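PDB 5VBB: RNA pseudouridylate synthase domain-containing protein 1 from Homo sapiens, which probably isomerises uridine to pseudouridine in RNA and is a pseudouridine synthase of the RluA family. Local coordinates for residues K97-L102 and L208-L213; K142-D147 and T170-Q175. One frame throughout, in Å; residues are numbered along the deposited sequence.

Contact 1 (K97-L102 and L208-L213); sequences KAYLAL and LHAFYL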
loop_
_atom_site.group_PDB
_atom_site.type_symbol
_atom_site.label_atom_id
_atom_site.label_comp_id
_atom_site.label_asym_id
_atom_site.label_seq_id
_atom_site.Cartn_x
_atom_site.Cartn_y
_atom_site.Cartn_z
ATOM N N LYS A 97 8.954 2.921 -2.240
ATOM C CA LYS A 97 7.506 2.897 -2.132
ATOM C C LYS A 97 7.060 3.457 -0.814
ATOM O O LYS A 97 7.730 3.237 0.179
ATOM C CB LYS A 97 6.987 1.448 -2.176
ATOM C CG LYS A 97 7.331 0.629 -3.385
ATOM C CD LYS A 97 6.440 -0.613 -3.452
ATOM C CE LYS A 97 6.871 -1.588 -4.512
ATOM N NZ LYS A 97 6.173 -2.898 -4.407
ATOM N N ALA A 98 5.904 4.134 -0.787
ATOM C CA ALA A 98 5.256 4.575 0.434
ATOM C C ALA A 98 3.756 4.446 0.278
ATOM O O ALA A 98 3.200 4.504 -0.840
ATOM C CB ALA A 98 5.652 6.000 0.821
ATOM N N TYR A 99 3.094 4.213 1.399
ATOM C CA TYR A 99 1.664 3.990 1.434
ATOM C C TYR A 99 1.049 4.880 2.449
ATOM O O TYR A 99 1.717 5.283 3.395
ATOM C CB TYR A 99 1.359 2.545 1.879
ATOM C CG TYR A 99 1.885 1.464 0.980
ATOM C CD1 TYR A 99 3.253 1.249 0.843
ATOM C CD2 TYR A 99 1.016 0.642 0.259
ATOM C CE1 TYR A 99 3.748 0.295 -0.035
ATOM C CE2 TYR A 99 1.505 -0.356 -0.585
ATOM C CZ TYR A 99 2.874 -0.516 -0.731
ATOM O OH TYR A 99 3.403 -1.517 -1.480
ATOM N N LEU A 100 -0.252 5.103 2.308
ATOM C CA LEU A 100 -1.059 5.782 3.299
ATOM C C LEU A 100 -1.993 4.750 3.861
ATOM O O LEU A 100 -2.412 3.840 3.133
ATOM C CB LEU A 100 -1.903 6.895 2.664
ATOM C CG LEU A 100 -1.135 8.058 2.092
ATOM C CD1 LEU A 100 -2.036 8.960 1.314
ATOM C CD2 LEU A 100 -0.410 8.852 3.180
ATOM N N ALA A 101 -2.418 4.943 5.125
ATOM C CA ALA A 101 -3.377 4.050 5.750
ATOM C C ALA A 101 -4.098 4.709 6.868
ATOM O O ALA A 101 -3.575 5.652 7.457
ATOM C CB ALA A 101 -2.677 2.805 6.284
ATOM N N LEU A 102 -5.311 4.193 7.181
ATOM C CA LEU A 102 -6.060 4.563 8.349
ATOM C C LEU A 102 -5.991 3.319 9.213
ATOM O O LEU A 102 -6.421 2.272 8.780
ATOM C CB LEU A 102 -7.491 4.930 8.068
ATOM C CG LEU A 102 -7.718 6.187 7.238
ATOM C CD1 LEU A 102 -9.180 6.358 6.911
ATOM C CD2 LEU A 102 -7.189 7.388 7.923
ATOM N N LEU A 208 -5.841 1.058 2.957
ATOM C CA LEU A 208 -4.426 0.969 2.623
ATOM C C LEU A 208 -4.334 1.372 1.177
ATOM O O LEU A 208 -5.132 0.898 0.388
ATOM C CB LEU A 208 -3.868 -0.456 2.873
ATOM C CG LEU A 208 -2.378 -0.656 2.601
ATOM C CD1 LEU A 208 -1.528 0.215 3.539
ATOM C CD2 LEU A 208 -1.975 -2.098 2.848
ATOM N N HIS A 209 -3.404 2.296 0.848
ATOM C CA HIS A 209 -3.270 2.889 -0.457
ATOM C C HIS A 209 -1.796 3.052 -0.809
ATOM O O HIS A 209 -1.043 3.625 -0.018
ATOM C CB HIS A 209 -3.909 4.289 -0.411
ATOM C CG HIS A 209 -3.837 5.033 -1.706
ATOM N ND1 HIS A 209 -4.564 4.622 -2.818
ATOM C CD2 HIS A 209 -3.114 6.140 -2.037
ATOM C CE1 HIS A 209 -4.265 5.483 -3.781
ATOM N NE2 HIS A 209 -3.410 6.424 -3.349
ATOM N N ALA A 210 -1.391 2.560 -1.964
ATOM C CA ALA A 210 -0.000 2.704 -2.431
ATOM C C ALA A 210 0.094 4.096 -3.007
ATOM O O ALA A 210 -0.430 4.379 -4.070
ATOM C CB ALA A 210 0.314 1.632 -3.468
ATOM N N PHE A 211 0.756 4.969 -2.285
ATOM C CA PHE A 211 0.785 6.400 -2.544
ATOM C C PHE A 211 1.951 6.866 -3.384
ATOM O O PHE A 211 1.741 7.547 -4.375
ATOM C CB PHE A 211 0.814 7.087 -1.167
ATOM C CG PHE A 211 0.949 8.581 -1.138
ATOM C CD1 PHE A 211 -0.057 9.392 -1.655
ATOM C CD2 PHE A 211 1.962 9.177 -0.410
ATOM C CE1 PHE A 211 -0.033 10.775 -1.450
ATOM C CE2 PHE A 211 2.035 10.549 -0.294
ATOM C CZ PHE A 211 1.012 11.339 -0.760
ATOM N N TYR A 212 3.167 6.491 -3.020
ATOM C CA TYR A 212 4.378 6.955 -3.652
ATOM C C TYR A 212 5.109 5.767 -4.256
ATOM O O TYR A 212 5.185 4.708 -3.636
ATOM C CB TYR A 212 5.248 7.686 -2.623
ATOM C CG TYR A 212 6.547 8.191 -3.205
ATOM C CD1 TYR A 212 6.599 9.387 -3.916
ATOM C CD2 TYR A 212 7.726 7.469 -3.056
ATOM C CE1 TYR A 212 7.775 9.795 -4.551
ATOM C CE2 TYR A 212 8.911 7.892 -3.643
ATOM C CZ TYR A 212 8.945 9.070 -4.358
ATOM O OH TYR A 212 10.152 9.436 -4.894
ATOM N N LEU A 213 5.590 5.923 -5.476
ATOM C CA LEU A 213 6.329 4.857 -6.150
ATOM C C LEU A 213 7.417 5.481 -7.018
ATOM O O LEU A 213 7.154 6.427 -7.733
ATOM C CB LEU A 213 5.365 3.989 -6.975
ATOM C CG LEU A 213 5.959 2.898 -7.901
ATOM C CD1 LEU A 213 6.539 1.738 -7.084
ATOM C CD2 LEU A 213 4.881 2.390 -8.889
#
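Strands 97-102 and 208-213 pair antiparallel; the axes of these short segments approach to 4.4 Å, with N-to-C directions at 146°, and a classic beta bulge interrupts the register where F211 and Y212 both face A98. At the bulge A98 O accepts from two amides: F211 N at 2.9 Å lies in its carbonyl plane, whereas Y212 N comes from above that plane. The backbone of F211 turns to a helix-like conformation there, as at the first position of a classic bulge. A98 N returns a bond to Y212 O, and beyond the bulge L100 and H209 form a reciprocal hydrogen-bonded pair. The strands belong to the antiparallel sheet at the heart of the pseudouridine synthase fold.

The side chains divide between two layers. Y99, A210, A101 and L208 share one face of the sheet, where the ring of Y99 reaches across its non-hydrogen-bonded partner and brings CE2 to 3.7 Å from A210 CB. Beside it, L208 CD1 touches A101 CB at 3.9 Å and also meets Y99 CB. Helix 175-182 closes this layer through L176, and L208 lies near D67, the probable catalytic aspartate. K97 continues the same face, its CG alongside L213 CD1. On the other face H209 is held at both ring nitrogens, ND1 by S71 and NE2 by T226. L247 of helix 247-256 packs on L100 and F211 there. With CG anti to the backbone N (chi1 176°), F211 presents one ring face to L100 CD1. The methyl makes a CH-pi contact with that ring, 24° off the normal and displaced toward the CD1 side of F211.

Contact 2 (K142-D147 and T170-Q175); sequences KPSLTD and TGRTHQ. With SO4 (sulfate ion), chain D; SO4 (sulfate ion), chain C.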
loop_
_atom_site.group_PDB
_atom_site.type_symbol
_atom_site.label_atom_id
_atom_site.label_comp_id
_atom_site.label_asym_id
_atom_site.label_seq_id
_atom_site.Cartn_x
_atom_site.Cartn_y
_atom_site.Cartn_z
ATOM N N LYS A 142 11.335 -13.940 7.569
ATOM C CA LYS A 142 12.161 -13.237 6.612
ATOM C C LYS A 142 12.359 -11.792 7.000
ATOM O O LYS A 142 11.561 -11.251 7.766
ATOM C CB LYS A 142 11.536 -13.323 5.215
ATOM C CG LYS A 142 11.811 -14.633 4.499
ATOM C CD LYS A 142 11.187 -14.584 3.128
ATOM C CE LYS A 142 10.918 -15.940 2.518
ATOM N NZ LYS A 142 10.301 -15.778 1.165
ATOM N N PRO A 143 13.448 -11.168 6.483
ATOM C CA PRO A 143 13.752 -9.772 6.846
ATOM C C PRO A 143 12.628 -8.821 6.644
ATOM O O PRO A 143 11.983 -8.827 5.587
ATOM C CB PRO A 143 14.885 -9.388 5.902
ATOM C CG PRO A 143 15.443 -10.646 5.421
ATOM C CD PRO A 143 14.424 -11.685 5.502
ATOM N N SER A 144 12.412 -7.971 7.614
ATOM C CA SER A 144 11.267 -7.090 7.546
ATOM C C SER A 144 11.536 -5.771 8.173
ATOM O O SER A 144 12.106 -5.725 9.264
ATOM C CB SER A 144 10.072 -7.751 8.230
ATOM O OG SER A 144 9.847 -9.084 7.796
ATOM N N LEU A 145 11.110 -4.700 7.523
ATOM C CA LEU A 145 11.270 -3.365 8.084
ATOM C C LEU A 145 10.249 -2.419 7.482
ATOM O O LEU A 145 10.261 -2.184 6.263
ATOM C CB LEU A 145 12.662 -2.825 7.838
ATOM C CG LEU A 145 12.973 -1.433 8.471
ATOM C CD1 LEU A 145 12.727 -1.414 9.929
ATOM C CD2 LEU A 145 14.361 -1.106 8.288
ATOM N N THR A 146 9.407 -1.847 8.340
ATOM C CA THR A 146 8.397 -0.859 7.984
ATOM C C THR A 146 8.580 0.365 8.848
ATOM O O THR A 146 8.561 0.278 10.083
ATOM C CB THR A 146 6.941 -1.351 8.167
ATOM O OG1 THR A 146 6.706 -2.492 7.378
ATOM C CG2 THR A 146 5.922 -0.295 7.749
ATOM N N ASP A 147 8.770 1.488 8.203
ATOM C CA ASP A 147 8.847 2.779 8.860
ATOM C C ASP A 147 7.451 3.409 8.859
ATOM O O ASP A 147 6.859 3.601 7.805
ATOM C CB ASP A 147 9.847 3.642 8.123
ATOM C CG ASP A 147 10.070 5.020 8.674
ATOM O OD1 ASP A 147 9.973 5.191 9.900
ATOM O OD2 ASP A 147 10.445 5.911 7.887
ATOM N N THR A 170 11.380 -3.473 2.933
ATOM C CA THR A 170 11.429 -4.871 2.517
ATOM C C THR A 170 10.117 -5.149 1.787
ATOM O O THR A 170 9.219 -4.313 1.826
ATOM C CB THR A 170 11.650 -5.788 3.675
ATOM O OG1 THR A 170 10.638 -5.544 4.622
ATOM C CG2 THR A 170 13.016 -5.606 4.316
ATOM N N GLY A 171 10.014 -6.309 1.149
ATOM C CA GLY A 171 8.859 -6.670 0.355
ATOM C C GLY A 171 8.140 -7.924 0.791
ATOM O O GLY A 171 7.738 -8.713 -0.053
ATOM N N ARG A 172 7.875 -8.095 2.082
ATOM C CA ARG A 172 7.210 -9.333 2.536
ATOM C C ARG A 172 5.762 -9.326 2.095
ATOM O O ARG A 172 5.177 -8.269 2.008
ATOM C CB ARG A 172 7.274 -9.483 4.069
ATOM C CG ARG A 172 8.650 -9.359 4.693
ATOM C CD ARG A 172 9.366 -10.699 4.707
ATOM N NE ARG A 172 9.644 -11.152 3.337
ATOM C CZ ARG A 172 10.620 -10.702 2.553
ATOM N NH1 ARG A 172 10.761 -11.178 1.321
ATOM N NH2 ARG A 172 11.473 -9.776 2.994
ATOM N N THR A 173 5.157 -10.486 1.895
ATOM C CA THR A 173 3.735 -10.543 1.520
ATOM C C THR A 173 2.892 -9.961 2.656
ATOM O O THR A 173 3.207 -10.188 3.809
ATOM C CB THR A 173 3.349 -11.987 1.177
ATOM O OG1 THR A 173 4.000 -12.352 -0.036
ATOM C CG2 THR A 173 1.820 -12.181 1.052
ATOM N N HIS A 174 1.909 -9.116 2.343
ATOM C CA HIS A 174 1.039 -8.452 3.339
ATOM C C HIS A 174 1.834 -7.734 4.457
ATOM O O HIS A 174 1.336 -7.588 5.573
ATOM C CB HIS A 174 0.078 -9.453 3.964
ATOM C CG HIS A 174 -0.748 -10.233 2.987
ATOM N ND1 HIS A 174 -1.295 -11.445 3.338
ATOM C CD2 HIS A 174 -1.088 -9.956 1.709
ATOM C CE1 HIS A 174 -1.990 -11.852 2.284
ATOM N NE2 HIS A 174 -1.872 -11.002 1.275
ATOM N N GLN A 175 3.063 -7.305 4.170
ATOM C CA GLN A 175 3.935 -6.691 5.185
ATOM C C GLN A 175 3.307 -5.608 6.012
ATOM O O GLN A 175 3.375 -5.643 7.234
ATOM C CB GLN A 175 5.151 -6.073 4.529
ATOM C CG GLN A 175 6.083 -5.429 5.535
ATOM C CD GLN A 175 7.489 -5.252 5.054
ATOM O OE1 GLN A 175 8.069 -6.114 4.376
ATOM N NE2 GLN A 175 8.084 -4.130 5.390
HETATM S S SO4 D . 7.451 -13.525 1.445
HETATM O O1 SO4 D . 7.449 -14.941 1.803
HETATM O O2 SO4 D . 8.716 -13.176 0.765
HETATM O O3 SO4 D . 7.226 -12.695 2.639
HETATM O O4 SO4 D . 6.360 -13.293 0.546
HETATM S S SO4 C . 13.071 -8.062 0.312
HETATM O O1 SO4 C . 13.552 -8.014 1.691
HETATM O O2 SO4 C . 13.621 -9.228 -0.331
HETATM O O3 SO4 C . 11.646 -8.211 0.261
HETATM O O4 SO4 C . 13.448 -6.842 -0.387
#
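Bends at chi2 (-87°) and chi3 (65°) fold R172 back over K142-S144, while an extended Q175, CG anti to the backbone N, reaches T146 from the other end of the turn. R172 NH2 donates to P143 O at 2.8 Å, the acceptor lying in the guanidinium plane. K142 CB lies over one guanidinium face, and its chain crosses the arginine at about a right angle before NZ reaches a sulfate also bound by R172 NE and NH1. That ion is gripped further by T173 N and OG1; a second sulfate takes R172 NH2 and G171 N. The sulfates, probably from the crystallisation liquor, sit among basic groups and backbone amides, consistent with a surface that could receive RNA phosphates. Were R172 replaced by an alanine, P143 O would probably lose this donor, and the sulfates would lose the guanidinium that they share.

Deeper in, T170 OG1 accepts from L145 N at 3.1 Å and donates to Q175 OE1 at 2.6 Å. The latter oxygen also takes R172 N, fixing the amide so that NE2 can donate to T146 OG1 at 2.9 Å with a 164° bond. H179 of helix 175-182 also bonds T146 OG1. The contact thus joins the start of strand 146-156 to the loop between strand 159-168 and helix 175-182, with I118 of strand 118-121 against R172 and Q175.

Overall arrangement
The centre of contact 1 is about 4 Å from the centre of the chain and that of contact 2 about 12 Å, with about 14 Å between the two centres and no touch between the contacts. The first is buried strand pairing held by main-chain bonds and apolar side chains; the second is partly buried, and its side-chain amide, hydroxyls and guanidinium do most of the holding, with two sulfates bound at its exposed side, by K142 and R172 among others. Both reach the same antiparallel sheet, and in chain order contact 2 is nested within the loop that contact 1 closes. Helix 175-182 links them: L176 touches Y99 and L208 in contact 1 and T146 in contact 2.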